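Local coordinates for protein NAD-dependent formate dehydrogenase gamma subunit (Cupriavidus necator, PDB 6VW7) that carries a [2Fe-2S] cluster in a thioredoxin-like fold as the gamma subunit of a cytosolic NAD-dependent formate dehydrogenase, and probably passes electrons within it, at residues A18-V21 with A22-D26; E63-G66 with V67-Y71. One frame throughout, in Å; residues are numbered along the deposited sequence.

Interaction 1: residues A18-V21 with A22-D26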
loop_
_atom_site.group_PDB
_atom_site.type_symbol
_atom_site.label_atom_id
_atom_site.label_comp_id
_atom_site.label_asym_id
_atom_site.label_seq_id
_atom_site.Cartn_x
_atom_site.Cartn_y
_atom_site.Cartn_z
ATOM N N ALA A 18 31.230 4.607 9.177
ATOM C CA ALA A 18 32.066 5.162 8.116
ATOM C C ALA A 18 32.115 4.232 6.907
ATOM O O ALA A 18 32.116 4.689 5.759
ATOM C CB ALA A 18 33.477 5.425 8.652
ATOM N N ALA A 19 32.170 2.921 7.146
ATOM C CA ALA A 19 32.182 1.965 6.041
ATOM C C ALA A 19 30.842 1.932 5.323
ATOM O O ALA A 19 30.792 1.815 4.092
ATOM C CB ALA A 19 32.529 0.568 6.553
ATOM N N ILE A 20 29.751 1.947 6.086
ATOM C CA ILE A 20 28.421 1.985 5.488
ATOM C C ILE A 20 28.304 3.166 4.528
ATOM O O ILE A 20 27.803 3.038 3.397
ATOM C CB ILE A 20 27.345 2.055 6.587
ATOM C CG1 ILE A 20 27.168 0.701 7.294
ATOM C CG2 ILE A 20 26.028 2.597 6.022
ATOM C CD1 ILE A 20 26.360 0.818 8.591
ATOM N N VAL A 21 28.776 4.332 4.971
ATOM C CA VAL A 21 28.726 5.538 4.146
ATOM C C VAL A 21 29.619 5.374 2.923
ATOM O O VAL A 21 29.223 5.695 1.795
ATOM C CB VAL A 21 29.143 6.755 4.994
ATOM C CG1 VAL A 21 29.351 7.981 4.137
ATOM C CG2 VAL A 21 28.141 7.012 6.124
ATOM N N ALA A 22 30.839 4.849 3.131
ATOM C CA ALA A 22 31.811 4.739 2.046
ATOM C C ALA A 22 31.350 3.773 0.959
ATOM O O ALA A 22 31.668 3.974 -0.221
ATOM C CB ALA A 22 33.174 4.299 2.593
ATOM N N ALA A 23 30.650 2.703 1.335
ATOM C CA ALA A 23 30.148 1.759 0.342
ATOM C C ALA A 23 29.030 2.370 -0.504
ATOM O O ALA A 23 28.781 1.910 -1.628
ATOM C CB ALA A 23 29.624 0.495 1.029
ATOM N N ARG A 24 28.338 3.375 0.014
ATOM C CA ARG A 24 27.158 3.917 -0.655
ATOM C C ARG A 24 27.389 5.290 -1.265
ATOM O O ARG A 24 26.469 5.848 -1.881
ATOM C CB ARG A 24 25.985 3.975 0.328
ATOM C CG ARG A 24 25.474 2.596 0.690
ATOM C CD ARG A 24 24.477 2.573 1.839
ATOM N NE ARG A 24 24.010 1.201 2.045
ATOM C CZ ARG A 24 24.747 0.248 2.607
ATOM N NH1 ARG A 24 25.966 0.522 3.036
ATOM N NH2 ARG A 24 24.263 -0.976 2.742
ATOM N N GLN A 25 28.593 5.836 -1.143
ATOM C CA GLN A 25 28.745 7.270 -1.345
ATOM C C GLN A 25 28.588 7.683 -2.809
ATOM O O GLN A 25 28.376 8.871 -3.082
ATOM C CB GLN A 25 30.094 7.723 -0.776
ATOM C CG GLN A 25 31.298 7.248 -1.518
ATOM C CD GLN A 25 32.553 7.867 -0.930
ATOM O OE1 GLN A 25 32.755 7.821 0.282
ATOM N NE2 GLN A 25 33.351 8.512 -1.765
ATOM N N ASP A 26 28.656 6.739 -3.751
ATOM C CA ASP A 26 28.444 7.055 -5.157
ATOM C C ASP A 26 27.082 6.594 -5.674
ATOM O O ASP A 26 26.861 6.594 -6.887
ATOM C CB ASP A 26 29.559 6.453 -6.013
ATOM C CG ASP A 26 30.842 7.286 -5.971
ATOM O OD1 ASP A 26 30.840 8.358 -5.325
ATOM O OD2 ASP A 26 31.850 6.868 -6.582
#
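In the last turns of helix 14-24, the first helix of the modelled chain, Arg24 folds its side chain back along the helix and lays it beside Ile20, one turn earlier. The guanidinium uses its edge: NH1 donates to the backbone carbonyl oxygen Ile20 O at 3.1 Å, with an N-H...O angle of 153° and the oxygen almost in the guanidinium plane. With CG anti to its own carbonyl carbon (chi1 -70°) and the chain extended as far as NE, the arm runs past Ile20 O, and the turn at chi4 (74°) brings NH1 onto it. The same nitrogen lies 3.6 Å from Ile20 CG2, and the two side chains lie side by side, pointing the same way.

The backbone bonding also changes here. Ala22 N and Ala23 N make regular i to i-4 bonds to Ala18 O and Ala19 O, whereas Arg24 N makes a weak one to Ile20 O and a shorter one to Val21 O, three residues back, at 3.1 Å and from above the plane of that carbonyl. The side chain of Arg24 thus supplies Ile20 O with a sounder donor than the amide does. The side chain of Val21 packs on Ile34 of helix 31-42 and on Ile53 and Ala56 of helix 50-57, while Ala19, Ala22 and Ala23 are exposed. Such a shift from i-4 to i-3 bonding is typical of the last turn of an alpha-helix, here one packed into an N-terminal helical bundle.

Interaction 2: residues E63-G66 with V67-Y71; sequences EVHG and VITFY
Hydrogen bonds between Thr69 and His65 set the polar side of this helical turn. Thr69 grips the carbonyl oxygen His65 O twice, through its amide N at 2.9 Å and through its hydroxyl OG1 at 3.1 Å, the two donors arriving from opposite faces of the carbonyl plane. The hydroxyl is placed for this by chi1 of -69°, which sets OG1 beside its own backbone N. Three further i to i-4 bonds carry the helix forward: Val67 N to Glu63 O, Ile68 N to Val64 O, the straightest of the three with an N-H...O angle of 170°, and Phe70 N to Gly66 O.

In one of the two conformers of His65, Thr69 OG1 also sits over one face of the imidazole ring, displaced toward its rim, and comes within 3.5 Å of His65 CE1; this ring contact is tentative.

All this belongs to helix 61-70, which closes the N-terminal helical region ahead of the thioredoxin-like sheet; Tyr71 is the first residue to leave helical geometry.

Van der Waals contacts occupy other sides of the helix. Val64 CG1 meets Ile68 CD1 at 4.1 Å, the side chains crossing at a slant, and both residues pack on Val50 of helix 50-57. Glu63, bent at chi2 (75°), swings its carboxylate along the helix until OE2 lies 4.0 Å from Val67 CG2, a polar atom against a methyl. Val67 also packs on Leu31, Leu32 and Leu35 of helix 31-42.

Just past the contact, within 67-71, Phe70 turns CD2 over the centre of the Tyr71 ring, 3.6 Å above its plane. Tyr71 OH hydrogen-bonds to Arg285 O and Ser281 OG of the beta subunit.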
loop_
_atom_site.group_PDB
_atom_site.type_symbol
_atom_site.label_atom_id
_atom_site.label_comp_id
_atom_site.label_asym_id
_atom_site.label_seq_id
_atom_site.Cartn_x
_atom_site.Cartn_y
_atom_site.Cartn_z
ATOM N N GLU A 63 22.005 20.232 6.097
ATOM C CA GLU A 63 21.195 19.515 5.122
ATOM C C GLU A 63 20.909 18.090 5.592
ATOM O O GLU A 63 19.755 17.638 5.595
ATOM C CB GLU A 63 21.916 19.527 3.773
ATOM C CG GLU A 63 21.431 18.508 2.771
ATOM C CD GLU A 63 20.098 18.889 2.166
ATOM O OE1 GLU A 63 19.704 20.058 2.307
ATOM O OE2 GLU A 63 19.442 18.018 1.549
ATOM N N VAL A 64 21.956 17.367 6.008
ATOM C CA VAL A 64 21.786 15.992 6.465
ATOM C C VAL A 64 20.878 15.949 7.691
ATOM O O VAL A 64 19.943 15.142 7.763
ATOM C CB VAL A 64 23.161 15.353 6.755
ATOM C CG1 VAL A 64 22.992 13.946 7.309
ATOM C CG2 VAL A 64 24.010 15.327 5.488
ATOM N N HIS A 65 21.141 16.816 8.678
ATOM C CA HIS A 65 20.297 16.836 9.866
ATOM C C HIS A 65 18.845 17.161 9.510
ATOM O O HIS A 65 17.913 16.606 10.111
ATOM C CB HIS A 65 20.853 17.829 10.888
ATOM C CG HIS A 65 20.030 17.931 12.133
ATOM N ND1 HIS A 65 19.180 18.988 12.378
ATOM C CD2 HIS A 65 19.916 17.100 13.196
ATOM C CE1 HIS A 65 18.583 18.809 13.542
ATOM N NE2 HIS A 65 19.010 17.670 14.059
ATOM N N GLY A 66 18.628 18.026 8.520
ATOM C CA GLY A 66 17.262 18.356 8.134
ATOM C C GLY A 66 16.526 17.173 7.530
ATOM O O GLY A 66 15.317 17.009 7.730
ATOM N N VAL A 67 17.241 16.326 6.786
ATOM C CA VAL A 67 16.628 15.110 6.259
ATOM C C VAL A 67 16.268 14.159 7.396
ATOM O O VAL A 67 15.147 13.640 7.460
ATOM C CB VAL A 67 17.567 14.454 5.228
ATOM C CG1 VAL A 67 17.111 13.015 4.872
ATOM C CG2 VAL A 67 17.669 15.348 3.977
ATOM N N ILE A 68 17.206 13.937 8.325
ATOM C CA ILE A 68 16.942 13.054 9.458
ATOM C C ILE A 68 15.718 13.530 10.224
ATOM O O ILE A 68 14.848 12.732 10.601
ATOM C CB ILE A 68 18.180 12.971 10.373
ATOM C CG1 ILE A 68 19.352 12.307 9.648
ATOM C CG2 ILE A 68 17.850 12.207 11.638
ATOM C CD1 ILE A 68 20.706 12.504 10.361
ATOM N N THR A 69 15.619 14.845 10.444
ATOM C CA THR A 69 14.508 15.416 11.193
ATOM C C THR A 69 13.191 15.349 10.423
ATOM O O THR A 69 12.128 15.177 11.032
ATOM C CB THR A 69 14.847 16.867 11.562
ATOM O OG1 THR A 69 15.910 16.866 12.524
ATOM C CG2 THR A 69 13.651 17.584 12.145
ATOM N N PHE A 70 13.237 15.465 9.097
ATOM C CA PHE A 70 12.008 15.504 8.305
ATOM C C PHE A 70 11.262 14.174 8.353
ATOM O O PHE A 70 10.029 14.146 8.436
ATOM C CB PHE A 70 12.346 15.877 6.854
ATOM C CG PHE A 70 11.131 15.986 5.939
ATOM C CD1 PHE A 70 10.459 17.194 5.806
ATOM C CD2 PHE A 70 10.690 14.891 5.202
ATOM C CE1 PHE A 70 9.345 17.302 4.970
ATOM C CE2 PHE A 70 9.587 14.988 4.359
ATOM C CZ PHE A 70 8.908 16.211 4.246
ATOM N N TYR A 71 11.981 13.059 8.291
ATOM C CA TYR A 71 11.359 11.760 8.071
ATOM C C TYR A 71 11.124 11.069 9.409
ATOM O O TYR A 71 12.081 10.743 10.119
ATOM C CB TYR A 71 12.225 10.898 7.150
ATOM C CG TYR A 71 12.262 11.368 5.702
ATOM C CD1 TYR A 71 11.214 11.092 4.814
ATOM C CD2 TYR A 71 13.353 12.078 5.220
ATOM C CE1 TYR A 71 11.265 11.531 3.465
ATOM C CE2 TYR A 71 13.417 12.513 3.899
ATOM C CZ TYR A 71 12.363 12.253 3.031
ATOM O OH TYR A 71 12.462 12.687 1.733
#

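Interactions 1 and 2 follow one another along the chain, on the first and the last of four helices (14-24, 31-42, 50-57 and 61-70) that precede the first strand, 82-87. Their centres lie 18 Å apart and their nearest atoms about 9 Å, so they do not touch; helices 31-42 and 50-57 connect them, each receiving side chains from both contacts. Ile53, for instance, meets Val21 from one and Val64 from the other. Both lie away from the cluster-binding residues. Residues 18-26 touch no other chain of the assembly, whereas 63-71 pack on the beta subunit, so the last helix of the bundle also serves the subunit interface.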